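Local coordinates for high-affinity zinc uptake system protein znuA (Streptococcus suis, PDB 3MFQ), which binds zinc and probably serves as the extracellular metal-binding component of an ABC-type metal-uptake transporter, at residues V11-L16 and L64-K69; Y21-D26 and A117-E122; N91-D96 and P169-N174; E153-V158 and L276-L281; L207-N212 and E232-K237. All coordinates share one frame; numbering follows the deposited sequence.

Interaction 1 (V11-L16 and L64-K69); sequences VTTSFL and LHFEGK
A chi1 of 48° places OG1 of Thr12 between its own backbone N and carbonyl carbon, while Glu67 sends CG away from its carbonyl carbon (chi1 -75°) and bends once more at chi2 to offer its carboxylate. The two side chains cross at about a right angle. Thr12 OG1 donates a hydrogen bond of 2.8 Å to Glu67 OE2, arriving nearly along the C-O axis of that oxygen. The methyl of Thr12 lies alongside the end of the glutamate, with CG2 3.4 Å from Glu67 OE2 and 4.0 Å from Glu67 CG, so a threonine serves here through both of its branches. Next to this polar pair lies an apolar one: Thr13 CG2 approaches the Phe66 ring obliquely, 3.6 Å from CE2. Phe66 holds CG anti to its backbone N (chi1 175°); its ring also meets the zinc ligand His41 edge-to-face, and its side chain lies about 5 Å from the metal. Leu74 of helix 71-77 touches both Thr12 and Glu67. Burying a carboxylate is costly unless it is solvated by protein groups; Glu67 OE2 receives the Thr12 hydroxyl and, more weakly, His62 N, which would help it to keep its negative charge.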
# COMPACT_ATOMS: atom_id res chain seq x y z
N VAL A 11 -10.08 5.64 11.56
CA VAL A 11 -9.32 5.40 10.35
C VAL A 11 -8.35 4.25 10.56
O VAL A 11 -7.56 4.25 11.51
CB VAL A 11 -8.61 6.70 9.86
CG1 VAL A 11 -9.51 7.93 10.07
CG2 VAL A 11 -7.27 6.87 10.56
N THR A 12 -8.43 3.25 9.69
CA THR A 12 -7.70 2.01 9.89
C THR A 12 -6.19 2.16 9.74
O THR A 12 -5.44 1.84 10.65
CB THR A 12 -8.21 0.89 8.95
OG1 THR A 12 -8.30 1.39 7.61
CG2 THR A 12 -9.58 0.41 9.39
N THR A 13 -5.75 2.66 8.59
CA THR A 13 -4.32 2.72 8.30
C THR A 13 -3.82 4.15 8.16
O THR A 13 -4.59 5.08 7.96
CB THR A 13 -3.99 1.97 7.01
OG1 THR A 13 -4.29 2.81 5.89
CG2 THR A 13 -4.79 0.69 6.92
N SER A 14 -2.50 4.30 8.24
CA SER A 14 -1.86 5.59 8.08
C SER A 14 -2.18 6.19 6.71
O SER A 14 -2.13 7.40 6.53
CB SER A 14 -0.35 5.45 8.25
OG SER A 14 0.16 4.46 7.38
N PHE A 15 -2.49 5.33 5.75
CA PHE A 15 -2.88 5.79 4.42
C PHE A 15 -4.05 6.72 4.55
O PHE A 15 -4.00 7.88 4.14
CB PHE A 15 -3.29 4.62 3.54
CG PHE A 15 -2.17 3.73 3.15
CD1 PHE A 15 -1.32 4.08 2.13
CD2 PHE A 15 -1.98 2.53 3.81
CE1 PHE A 15 -0.28 3.25 1.78
CE2 PHE A 15 -0.94 1.70 3.46
CZ PHE A 15 -0.09 2.06 2.44
N LEU A 16 -5.13 6.20 5.12
CA LEU A 16 -6.34 6.96 5.27
C LEU A 16 -6.07 8.17 6.16
O LEU A 16 -6.48 9.28 5.84
CB LEU A 16 -7.46 6.07 5.81
CG LEU A 16 -7.57 4.78 4.99
CD1 LEU A 16 -8.75 3.93 5.43
CD2 LEU A 16 -7.64 5.08 3.50
N LEU A 64 -11.43 -4.87 0.53
CA LEU A 64 -10.73 -5.92 -0.19
C LEU A 64 -9.99 -6.86 0.77
O LEU A 64 -8.98 -7.46 0.41
CB LEU A 64 -9.74 -5.32 -1.19
CG LEU A 64 -10.28 -4.21 -2.09
CD1 LEU A 64 -9.24 -3.80 -3.12
CD2 LEU A 64 -11.57 -4.63 -2.76
N HIS A 65 -10.50 -6.96 1.99
CA HIS A 65 -9.91 -7.83 3.01
C HIS A 65 -8.49 -7.40 3.37
O HIS A 65 -7.71 -8.19 3.90
CB HIS A 65 -9.91 -9.28 2.54
CG HIS A 65 -11.28 -9.87 2.37
ND1 HIS A 65 -12.40 -9.09 2.15
CD2 HIS A 65 -11.71 -11.15 2.37
CE1 HIS A 65 -13.46 -9.87 2.03
NE2 HIS A 65 -13.07 -11.12 2.16
N PHE A 66 -8.14 -6.15 3.07
CA PHE A 66 -6.82 -5.63 3.41
C PHE A 66 -6.58 -5.75 4.92
O PHE A 66 -5.59 -6.34 5.35
CB PHE A 66 -6.67 -4.18 2.95
CG PHE A 66 -5.38 -3.54 3.38
CD1 PHE A 66 -4.19 -4.25 3.37
CD2 PHE A 66 -5.36 -2.22 3.79
CE1 PHE A 66 -3.00 -3.66 3.76
CE2 PHE A 66 -4.17 -1.62 4.18
CZ PHE A 66 -2.99 -2.34 4.17
N GLU A 67 -7.50 -5.20 5.70
CA GLU A 67 -7.44 -5.31 7.15
C GLU A 67 -7.43 -6.78 7.58
O GLU A 67 -6.99 -7.11 8.67
CB GLU A 67 -8.59 -4.56 7.81
CG GLU A 67 -8.41 -3.04 7.81
CD GLU A 67 -8.87 -2.39 6.52
OE1 GLU A 67 -9.23 -3.12 5.58
OE2 GLU A 67 -8.89 -1.14 6.46
N GLY A 68 -7.94 -7.65 6.71
CA GLY A 68 -7.80 -9.09 6.87
C GLY A 68 -8.47 -9.71 8.08
O GLY A 68 -9.01 -10.81 7.99
N LYS A 69 -8.41 -9.03 9.22
CA LYS A 69 -8.97 -9.59 10.45
C LYS A 69 -9.99 -8.67 11.11
O LYS A 69 -10.20 -8.73 12.32
CB LYS A 69 -7.85 -9.94 11.43
CG LYS A 69 -7.17 -11.27 11.13
CD LYS A 69 -6.04 -11.55 12.11
CE LYS A 69 -5.75 -13.04 12.19
NZ LYS A 69 -5.52 -13.64 10.85

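Interaction 2 (Y21-D26 and A117-E122); sequences YQLAGD and AVASEE
This is a small, buried apolar contact between two helices, in which Leu23, near the C-terminal end of helix 14-24, packs against the flank of helix 109-123. CG of Leu23 points away from its carbonyl carbon (chi1 -50°) and the chain then runs on extended (chi2 175°), carrying the CD1 methyl across to the partner helix. CD1 lies 3.8 Å from Ala119 CB and 3.9 Å from Ser120 N, so this one branch meets both a methyl and the backbone of the next residue. The small side chain of Ala119 suits the place, since it lets the backbones draw near: Leu23 CA and Ser120 CA are 6.7 Å apart. Val116 and Leu123 of the same helix touch Leu23 as well, and helix 131-156 closes the group through Thr138. No hydrogen bond links the two segments. Polar groups look instead to other partners, Ser120 OG to Gln124 and Thr138, Leu23 O to Asn137. Cohesion between the two segments therefore rests on dispersion and on the exclusion of water, while Thr138 and Asn137 of helix 131-156 take up polar atoms of each segment.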
# COMPACT_ATOMS: atom_id res chain seq x y z
N TYR A 21 -6.72 14.03 6.35
CA TYR A 21 -6.10 15.30 6.68
C TYR A 21 -5.95 16.14 5.42
O TYR A 21 -6.28 17.33 5.41
CB TYR A 21 -4.73 15.09 7.32
CG TYR A 21 -3.99 16.39 7.55
CD1 TYR A 21 -4.38 17.26 8.56
CD2 TYR A 21 -2.90 16.75 6.77
CE1 TYR A 21 -3.71 18.45 8.78
CE2 TYR A 21 -2.22 17.93 6.98
CZ TYR A 21 -2.63 18.78 7.99
OH TYR A 21 -1.96 19.96 8.20
N GLN A 22 -5.46 15.52 4.35
CA GLN A 22 -5.27 16.21 3.08
C GLN A 22 -6.58 16.85 2.64
O GLN A 22 -6.60 17.95 2.09
CB GLN A 22 -4.78 15.24 2.01
CG GLN A 22 -3.41 14.63 2.30
CD GLN A 22 -2.29 15.65 2.25
OE1 GLN A 22 -2.39 16.67 1.56
NE2 GLN A 22 -1.21 15.38 2.97
N LEU A 23 -7.68 16.15 2.90
CA LEU A 23 -8.99 16.61 2.47
C LEU A 23 -9.65 17.50 3.52
O LEU A 23 -9.98 18.65 3.25
CB LEU A 23 -9.90 15.41 2.18
CG LEU A 23 -9.31 14.33 1.27
CD1 LEU A 23 -10.26 13.15 1.16
CD2 LEU A 23 -8.99 14.89 -0.11
N ALA A 24 -9.83 16.95 4.72
CA ALA A 24 -10.59 17.63 5.77
C ALA A 24 -9.73 18.56 6.62
O ALA A 24 -10.25 19.33 7.42
CB ALA A 24 -11.28 16.60 6.66
N GLY A 25 -8.41 18.49 6.43
CA GLY A 25 -7.50 19.29 7.22
C GLY A 25 -7.73 19.08 8.70
O GLY A 25 -7.82 17.95 9.17
N ASP A 26 -7.82 20.18 9.43
CA ASP A 26 -8.01 20.12 10.88
C ASP A 26 -9.48 20.21 11.26
O ASP A 26 -9.81 20.45 12.41
CB ASP A 26 -7.23 21.25 11.56
CG ASP A 26 -5.74 21.20 11.26
OD1 ASP A 26 -5.19 20.08 11.14
OD2 ASP A 26 -5.12 22.28 11.14
N ALA A 117 -12.00 10.16 -3.79
CA ALA A 117 -13.33 10.68 -4.10
C ALA A 117 -14.37 10.22 -3.09
O ALA A 117 -15.13 11.03 -2.57
CB ALA A 117 -13.74 10.26 -5.50
N VAL A 118 -14.39 8.92 -2.81
CA VAL A 118 -15.30 8.36 -1.82
C VAL A 118 -15.10 9.04 -0.47
O VAL A 118 -16.06 9.44 0.18
CB VAL A 118 -15.11 6.84 -1.66
CG1 VAL A 118 -16.01 6.30 -0.56
CG2 VAL A 118 -15.38 6.13 -2.98
N ALA A 119 -13.84 9.16 -0.06
CA ALA A 119 -13.50 9.80 1.20
C ALA A 119 -14.01 11.23 1.25
O ALA A 119 -14.55 11.68 2.26
CB ALA A 119 -12.00 9.77 1.42
N SER A 120 -13.84 11.94 0.14
CA SER A 120 -14.32 13.31 0.03
C SER A 120 -15.82 13.38 0.25
O SER A 120 -16.31 14.20 1.04
CB SER A 120 -13.96 13.88 -1.34
OG SER A 120 -14.41 15.22 -1.46
N GLU A 121 -16.56 12.52 -0.44
CA GLU A 121 -18.02 12.54 -0.39
C GLU A 121 -18.57 12.07 0.95
O GLU A 121 -19.76 12.24 1.23
CB GLU A 121 -18.59 11.69 -1.53
CG GLU A 121 -17.98 12.02 -2.89
CD GLU A 121 -18.75 11.40 -4.04
OE1 GLU A 121 -18.31 11.54 -5.20
OE2 GLU A 121 -19.79 10.76 -3.78
N GLU A 122 -17.71 11.49 1.77
CA GLU A 122 -18.10 11.05 3.10
C GLU A 122 -17.79 12.11 4.15
O GLU A 122 -18.47 12.20 5.17
CB GLU A 122 -17.42 9.73 3.47
CG GLU A 122 -18.06 8.51 2.83
CD GLU A 122 -19.51 8.34 3.25
OE1 GLU A 122 -20.40 8.50 2.38
OE2 GLU A 122 -19.76 8.04 4.43

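Interaction 3 (N91-D96 and P169-N174); sequences NTMDED and PHDAFN. With ZN (zinc ion), chain D.
Asn91 and Asn174 face each other through unlike parts: the carbonyl oxygen OD1 of Asn91 lies 3.2 Å from the CB of Asn174, and no hydrogen bond joins them. The side chains approach at a slant, with their amide planes only 23° apart. Asn174, the first residue of helix 174-179, holds CG anti to its carbonyl carbon (chi1 -80°), and its ND2 is engaged by Asp102 OD2, a partner that fixes which way the amide is turned. Farther along, Met93 is bent at chi2, so that its SD comes to 4.5 Å from Asp171 OD2, a loose approach on the exposed side. A long, flexible thioether can lie along the surface there without demanding a polar partner. At the metal end of segment 169-174, His170 sets its ring between backbone N and carbonyl carbon (chi1 78°), and its NE2 binds zinc at 2.2 Å. Its other ring nitrogen, ND1, is hydrogen-bonded to Glu219 OE2, a second-shell carboxylate that orients the imidazole and would tend to polarise it. His41, His104 and Asp254 complete the protein ligands, a three-histidine, one-aspartate site of the kind found in the interlobe cleft of TroA-like metal-binding proteins.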
# COMPACT_ATOMS: atom_id res chain seq x y z
N ASN A 91 -7.31 -6.61 -9.21
CA ASN A 91 -6.28 -7.59 -9.50
C ASN A 91 -6.65 -8.86 -8.75
O ASN A 91 -6.98 -8.81 -7.57
CB ASN A 91 -4.92 -7.09 -9.03
CG ASN A 91 -3.94 -6.90 -10.17
OD1 ASN A 91 -2.91 -7.57 -10.24
ND2 ASN A 91 -4.25 -5.98 -11.07
N THR A 92 -6.60 -10.00 -9.43
CA THR A 92 -7.04 -11.24 -8.80
C THR A 92 -6.05 -12.39 -9.01
O THR A 92 -5.61 -12.65 -10.12
CB THR A 92 -8.42 -11.67 -9.31
OG1 THR A 92 -9.39 -10.68 -8.93
CG2 THR A 92 -8.81 -13.01 -8.73
N MET A 93 -5.70 -13.06 -7.91
CA MET A 93 -4.82 -14.21 -7.98
C MET A 93 -5.56 -15.46 -7.50
O MET A 93 -6.78 -15.46 -7.38
CB MET A 93 -3.56 -13.99 -7.14
CG MET A 93 -2.29 -14.59 -7.74
SD MET A 93 -1.53 -13.56 -9.02
CE MET A 93 -0.26 -14.66 -9.65
N ASP A 94 -4.81 -16.52 -7.24
CA ASP A 94 -5.40 -17.79 -6.80
C ASP A 94 -4.83 -18.23 -5.46
O ASP A 94 -3.67 -17.94 -5.14
CB ASP A 94 -5.16 -18.87 -7.86
CG ASP A 94 -3.71 -18.96 -8.30
OD1 ASP A 94 -3.39 -19.84 -9.12
OD2 ASP A 94 -2.88 -18.16 -7.82
N GLU A 95 -5.64 -18.93 -4.67
CA GLU A 95 -5.20 -19.43 -3.37
C GLU A 95 -6.25 -20.43 -2.88
O GLU A 95 -7.30 -20.03 -2.37
CB GLU A 95 -4.97 -18.27 -2.40
CG GLU A 95 -4.04 -18.62 -1.24
CD GLU A 95 -2.62 -18.89 -1.70
OE1 GLU A 95 -2.19 -18.29 -2.71
OE2 GLU A 95 -1.93 -19.70 -1.05
N ASP A 96 -5.95 -21.71 -3.03
CA ASP A 96 -6.82 -22.79 -2.55
C ASP A 96 -8.27 -22.71 -3.03
O ASP A 96 -9.20 -22.78 -2.23
CB ASP A 96 -6.77 -22.79 -1.02
CG ASP A 96 -6.53 -24.17 -0.44
OD1 ASP A 96 -6.34 -24.28 0.79
OD2 ASP A 96 -6.53 -25.15 -1.22
N PRO A 169 9.18 -8.72 -0.63
CA PRO A 169 8.83 -9.77 0.33
C PRO A 169 7.48 -10.43 0.06
O PRO A 169 7.33 -11.63 0.30
CB PRO A 169 8.80 -9.02 1.66
CG PRO A 169 9.75 -7.90 1.47
CD PRO A 169 9.59 -7.48 0.04
N HIS A 170 6.50 -9.66 -0.41
CA HIS A 170 5.21 -10.24 -0.78
C HIS A 170 4.53 -9.47 -1.91
O HIS A 170 4.89 -8.34 -2.22
CB HIS A 170 4.29 -10.39 0.43
CG HIS A 170 3.64 -9.12 0.87
ND1 HIS A 170 4.32 -8.11 1.51
CD2 HIS A 170 2.35 -8.71 0.77
CE1 HIS A 170 3.48 -7.12 1.78
NE2 HIS A 170 2.28 -7.46 1.34
N ASP A 171 3.53 -10.10 -2.51
CA ASP A 171 2.85 -9.56 -3.68
C ASP A 171 2.01 -8.34 -3.32
O ASP A 171 0.83 -8.46 -2.98
CB ASP A 171 1.97 -10.63 -4.31
CG ASP A 171 1.91 -10.51 -5.82
OD1 ASP A 171 2.28 -9.44 -6.34
OD2 ASP A 171 1.49 -11.49 -6.47
N ALA A 172 2.61 -7.16 -3.39
CA ALA A 172 1.93 -5.94 -2.98
C ALA A 172 2.06 -4.81 -4.00
O ALA A 172 1.60 -3.70 -3.76
CB ALA A 172 2.44 -5.48 -1.62
N PHE A 173 2.69 -5.11 -5.13
CA PHE A 173 2.94 -4.09 -6.14
C PHE A 173 2.40 -4.49 -7.51
O PHE A 173 2.88 -4.00 -8.54
CB PHE A 173 4.43 -3.79 -6.24
CG PHE A 173 5.03 -3.26 -4.97
CD1 PHE A 173 5.59 -4.12 -4.04
CD2 PHE A 173 5.04 -1.90 -4.70
CE1 PHE A 173 6.14 -3.63 -2.86
CE2 PHE A 173 5.59 -1.41 -3.53
CZ PHE A 173 6.14 -2.28 -2.61
N ASN A 174 1.41 -5.37 -7.52
CA ASN A 174 0.77 -5.77 -8.77
C ASN A 174 0.12 -4.59 -9.47
O ASN A 174 0.20 -4.47 -10.69
CB ASN A 174 -0.28 -6.86 -8.52
CG ASN A 174 0.33 -8.23 -8.35
OD1 ASN A 174 1.31 -8.57 -9.02
ND2 ASN A 174 -0.24 -9.02 -7.46
ZN ZN D . 0.43 -6.41 1.76

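Interaction 4 (E153-V158 and L276-L281); sequences EKELSV and LMVKYL
Val278 stands opposite three residues of the other segment, and its isopropyl group is the wedge about which the contact is arranged. Its chi1 of -47° turns CG1 anti to the carbonyl carbon, and this methyl does most of the touching. It meets the end of helix 131-156 at a carbonyl, with CG1 3.7 Å from Glu155 O, and along the aliphatic part of the same residue, 4.2 Å from Glu155 CG. Leu156 comes from another quarter. Its side chain crosses that of Val278 at about a right angle, and although it sets off to one side its end swings inward, leaving CD1 4.1 Å from Val278 CG1. Val158 adds a looser touch nearer the base of the valine, its CG1 lying 4.4 Å from Val278 CB. A compact beta-branched residue fits this place because it can meet a backbone carbonyl and two apolar side chains without a long chain to order. No hydrogen bond crosses the interface; Ser157 instead bonds back into its own helix. Its OG donates to Lys154 O at 2.8 Å, from above the carbonyl plane, 39° out of it, and its N bonds to Glu153 O. On the buried side, Phe176 of helix 174-179 touches both Leu156 and Met277, while Val274, one turn before Val278, extends the seam along Glu155 and Leu156. Helix 266-281 thus lies between the end of the long helix 131-156 and strand 242-244, whose Val244 is touched by Leu276 and Tyr280.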
# COMPACT_ATOMS: atom_id res chain seq x y z
N GLU A 153 6.21 8.36 -13.78
CA GLU A 153 6.49 7.97 -15.16
C GLU A 153 7.86 8.47 -15.61
O GLU A 153 8.72 7.67 -15.99
CB GLU A 153 5.40 8.50 -16.10
CG GLU A 153 4.10 7.71 -16.06
CD GLU A 153 4.21 6.36 -16.76
OE1 GLU A 153 5.33 5.98 -17.16
OE2 GLU A 153 3.17 5.68 -16.89
N LYS A 154 8.05 9.78 -15.58
CA LYS A 154 9.32 10.37 -15.98
C LYS A 154 10.46 9.77 -15.16
O LYS A 154 11.56 9.56 -15.66
CB LYS A 154 9.29 11.89 -15.83
CG LYS A 154 10.60 12.59 -16.17
CD LYS A 154 10.41 14.10 -16.35
CE LYS A 154 9.51 14.41 -17.54
NZ LYS A 154 9.05 15.83 -17.55
N GLU A 155 10.17 9.50 -13.89
CA GLU A 155 11.18 9.00 -12.97
C GLU A 155 11.58 7.56 -13.32
O GLU A 155 12.76 7.22 -13.32
CB GLU A 155 10.67 9.07 -11.53
CG GLU A 155 11.77 9.05 -10.48
CD GLU A 155 12.49 10.38 -10.35
OE1 GLU A 155 12.04 11.37 -10.96
OE2 GLU A 155 13.52 10.43 -9.64
N LEU A 156 10.59 6.74 -13.64
CA LEU A 156 10.82 5.33 -13.95
C LEU A 156 11.40 5.11 -15.34
O LEU A 156 12.09 4.11 -15.58
CB LEU A 156 9.51 4.54 -13.82
CG LEU A 156 9.26 3.81 -12.50
CD1 LEU A 156 9.86 4.57 -11.33
CD2 LEU A 156 7.78 3.57 -12.29
N SER A 157 11.13 6.04 -16.25
CA SER A 157 11.54 5.92 -17.64
C SER A 157 13.04 5.77 -17.80
O SER A 157 13.54 5.57 -18.90
CB SER A 157 11.06 7.13 -18.45
OG SER A 157 11.81 8.28 -18.10
N VAL A 158 13.77 5.88 -16.69
CA VAL A 158 15.22 5.79 -16.72
C VAL A 158 15.69 4.35 -16.50
O VAL A 158 16.88 4.06 -16.64
CB VAL A 158 15.86 6.72 -15.67
CG1 VAL A 158 16.30 5.92 -14.45
CG2 VAL A 158 17.03 7.47 -16.28
N LEU A 276 13.89 4.96 -4.77
CA LEU A 276 14.63 3.81 -4.27
C LEU A 276 14.83 2.78 -5.36
O LEU A 276 15.92 2.20 -5.50
CB LEU A 276 13.88 3.19 -3.09
CG LEU A 276 14.62 2.12 -2.28
CD1 LEU A 276 15.89 2.70 -1.70
CD2 LEU A 276 13.73 1.57 -1.18
N MET A 277 13.79 2.54 -6.15
CA MET A 277 13.84 1.55 -7.21
C MET A 277 14.83 1.96 -8.30
O MET A 277 15.63 1.15 -8.77
CB MET A 277 12.46 1.35 -7.82
CG MET A 277 11.41 0.92 -6.81
SD MET A 277 9.79 0.70 -7.56
CE MET A 277 8.81 0.28 -6.13
N VAL A 278 14.77 3.23 -8.70
CA VAL A 278 15.62 3.70 -9.79
C VAL A 278 17.09 3.60 -9.40
O VAL A 278 17.93 3.25 -10.23
CB VAL A 278 15.29 5.16 -10.19
CG1 VAL A 278 13.79 5.33 -10.35
CG2 VAL A 278 15.84 6.14 -9.18
N LYS A 279 17.40 3.89 -8.14
CA LYS A 279 18.78 3.90 -7.68
C LYS A 279 19.44 2.54 -7.82
O LYS A 279 20.61 2.45 -8.19
CB LYS A 279 18.87 4.38 -6.23
CG LYS A 279 20.28 4.38 -5.68
CD LYS A 279 20.36 5.06 -4.33
CE LYS A 279 21.80 5.13 -3.83
NZ LYS A 279 21.94 5.91 -2.57
N TYR A 280 18.69 1.48 -7.52
CA TYR A 280 19.25 0.14 -7.52
C TYR A 280 18.85 -0.70 -8.73
O TYR A 280 19.20 -1.87 -8.82
CB TYR A 280 18.87 -0.59 -6.23
CG TYR A 280 19.46 0.04 -4.99
CD1 TYR A 280 20.65 -0.43 -4.45
CD2 TYR A 280 18.84 1.12 -4.37
CE1 TYR A 280 21.20 0.15 -3.32
CE2 TYR A 280 19.38 1.70 -3.24
CZ TYR A 280 20.56 1.21 -2.72
OH TYR A 280 21.11 1.79 -1.60
N LEU A 281 18.12 -0.09 -9.66
CA LEU A 281 17.66 -0.81 -10.84
C LEU A 281 18.13 -0.16 -12.14
O LEU A 281 18.26 -0.83 -13.16
CB LEU A 281 16.14 -0.93 -10.84
CG LEU A 281 15.53 -1.73 -9.68
CD1 LEU A 281 14.03 -1.79 -9.83
CD2 LEU A 281 16.13 -3.12 -9.63

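Interaction 5 (L207-N212 and E232-K237); sequences LIIDHN and EAVKAK
Val234 drives both of its methyls into two consecutive isoleucines, and this small apolar cluster is the tight part of the contact. A chi1 of 172° spreads the valine so that each branch has its own partner: CG2 lies 3.6 Å from Ile208 CD1, and CG1 lies 3.8 Å from Ile209 CD1. The isoleucines arrive differently. Ile208 is extended at chi2 (179°) and crosses Val234 at about a right angle, whereas Ile209 folds its last methyl round (chi2 -62°) and slides past the valine in the opposite direction. Long beta-branched chains suit one helix and a short one the other, since each isoleucine reaches across with its CD1 methyl while the valine keeps the helices near, the CA atoms of Ile209 and Val234 being 7.5 Å apart. Val241 and Val205 also touch Val234 and enlarge the cluster. The loose, solvent side belongs to Lys237, which skirts the interface without close contact and carries its NZ to a hydrogen bond with Asn206 OD1. Away from the contact, helix 198-211 ends in a Schellman motif, with Asn212 at positive phi. There the His211 ring meets that of Tyr165, and its ND1 donates to Leu207 O at 3.0 Å, in the carbonyl plane and on a lone pair; the same oxygen also accepts from His211 N. The isoleucine-valine cluster thus packs helix 198-211 against helix 225-235, with strand 215-217 between them in sequence and Val241, just before strand 242-244, tucked against Ile208 and Val234.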
# COMPACT_ATOMS: atom_id res chain seq x y z
N LEU A 207 13.71 -17.23 -10.75
CA LEU A 207 13.27 -16.05 -11.49
C LEU A 207 14.36 -14.99 -11.51
O LEU A 207 14.58 -14.34 -12.53
CB LEU A 207 11.98 -15.49 -10.89
CG LEU A 207 10.68 -15.88 -11.61
CD1 LEU A 207 10.94 -16.82 -12.78
CD2 LEU A 207 9.67 -16.49 -10.64
N ILE A 208 15.04 -14.82 -10.39
CA ILE A 208 16.15 -13.87 -10.31
C ILE A 208 17.26 -14.28 -11.27
O ILE A 208 17.82 -13.45 -11.98
CB ILE A 208 16.73 -13.81 -8.89
CG1 ILE A 208 15.66 -13.34 -7.90
CG2 ILE A 208 17.93 -12.89 -8.84
CD1 ILE A 208 16.14 -13.27 -6.47
N ILE A 209 17.56 -15.58 -11.29
CA ILE A 209 18.61 -16.11 -12.14
C ILE A 209 18.25 -15.97 -13.61
O ILE A 209 19.08 -15.57 -14.43
CB ILE A 209 18.86 -17.60 -11.85
CG1 ILE A 209 18.96 -17.84 -10.34
CG2 ILE A 209 20.12 -18.08 -12.55
CD1 ILE A 209 20.10 -17.11 -9.67
N ASP A 210 17.01 -16.29 -13.94
CA ASP A 210 16.55 -16.22 -15.32
C ASP A 210 16.73 -14.82 -15.90
O ASP A 210 17.13 -14.67 -17.06
CB ASP A 210 15.07 -16.63 -15.42
CG ASP A 210 14.86 -18.12 -15.17
OD1 ASP A 210 15.81 -18.91 -15.40
OD2 ASP A 210 13.75 -18.49 -14.75
N HIS A 211 16.46 -13.81 -15.09
CA HIS A 211 16.46 -12.43 -15.56
C HIS A 211 17.68 -11.63 -15.10
O HIS A 211 17.77 -10.43 -15.35
CB HIS A 211 15.19 -11.72 -15.10
CG HIS A 211 13.93 -12.33 -15.64
ND1 HIS A 211 13.31 -13.40 -15.03
CD2 HIS A 211 13.19 -12.02 -16.72
CE1 HIS A 211 12.23 -13.73 -15.72
NE2 HIS A 211 12.14 -12.91 -16.75
N ASN A 212 18.61 -12.31 -14.43
CA ASN A 212 19.84 -11.67 -13.99
C ASN A 212 19.57 -10.44 -13.13
O ASN A 212 20.10 -9.36 -13.39
CB ASN A 212 20.70 -11.28 -15.20
CG ASN A 212 20.97 -12.45 -16.13
OD1 ASN A 212 21.38 -12.26 -17.27
ND2 ASN A 212 20.74 -13.66 -15.64
N GLU A 232 20.72 -15.39 0.08
CA GLU A 232 21.61 -16.50 0.37
C GLU A 232 21.37 -17.67 -0.57
O GLU A 232 22.30 -18.33 -1.02
CB GLU A 232 21.43 -16.93 1.82
CG GLU A 232 22.34 -18.05 2.28
CD GLU A 232 22.14 -18.39 3.74
OE1 GLU A 232 21.78 -19.55 4.04
OE2 GLU A 232 22.33 -17.49 4.60
N ALA A 233 20.10 -17.92 -0.88
CA ALA A 233 19.72 -19.01 -1.77
C ALA A 233 20.19 -18.75 -3.20
O ALA A 233 20.64 -19.66 -3.90
CB ALA A 233 18.22 -19.22 -1.74
N VAL A 234 20.08 -17.49 -3.63
CA VAL A 234 20.55 -17.09 -4.95
C VAL A 234 22.04 -17.37 -5.09
O VAL A 234 22.48 -18.04 -6.02
CB VAL A 234 20.28 -15.60 -5.22
CG1 VAL A 234 20.95 -15.17 -6.52
CG2 VAL A 234 18.79 -15.33 -5.27
N LYS A 235 22.82 -16.86 -4.14
CA LYS A 235 24.26 -17.08 -4.11
C LYS A 235 24.57 -18.57 -4.06
O LYS A 235 25.61 -19.01 -4.56
CB LYS A 235 24.88 -16.37 -2.90
CG LYS A 235 26.39 -16.49 -2.81
CD LYS A 235 26.93 -15.67 -1.65
CE LYS A 235 28.45 -15.64 -1.66
NZ LYS A 235 28.98 -14.72 -0.61
N ALA A 236 23.67 -19.34 -3.46
CA ALA A 236 23.83 -20.78 -3.39
C ALA A 236 23.78 -21.38 -4.79
O ALA A 236 24.23 -22.50 -5.02
CB ALA A 236 22.76 -21.40 -2.51
N LYS A 237 23.22 -20.61 -5.73
CA LYS A 237 23.24 -20.99 -7.13
C LYS A 237 24.22 -20.11 -7.90
O LYS A 237 24.39 -20.25 -9.11
CB LYS A 237 21.84 -20.87 -7.74
CG LYS A 237 20.84 -21.84 -7.14
CD LYS A 237 19.68 -22.07 -8.09
CE LYS A 237 18.72 -23.12 -7.53
NZ LYS A 237 17.63 -23.44 -8.48

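Overall arrangement
From the N terminus, interaction 1 closes the first loop, joining the start of helix 14-24 to the loop between strand 58-61 and helix 71-77. Interaction 2 opens farther along that helix, before this loop has closed, so the two cross; it ties helix 14-24 to helix 109-123. Interaction 3 in turn crosses interaction 2 and brings strand 92-93 up to the zinc-binding loop after strand 165-167. Interaction 4 crosses interaction 3, running from the end of helix 131-156 to the C-terminal helix 266-281. Interaction 5 falls wholly within its span and pairs helices 198-211 and 225-235. Interactions 1 and 5 lie on opposite sides of the chain's centre, their own centres about 34 Å apart.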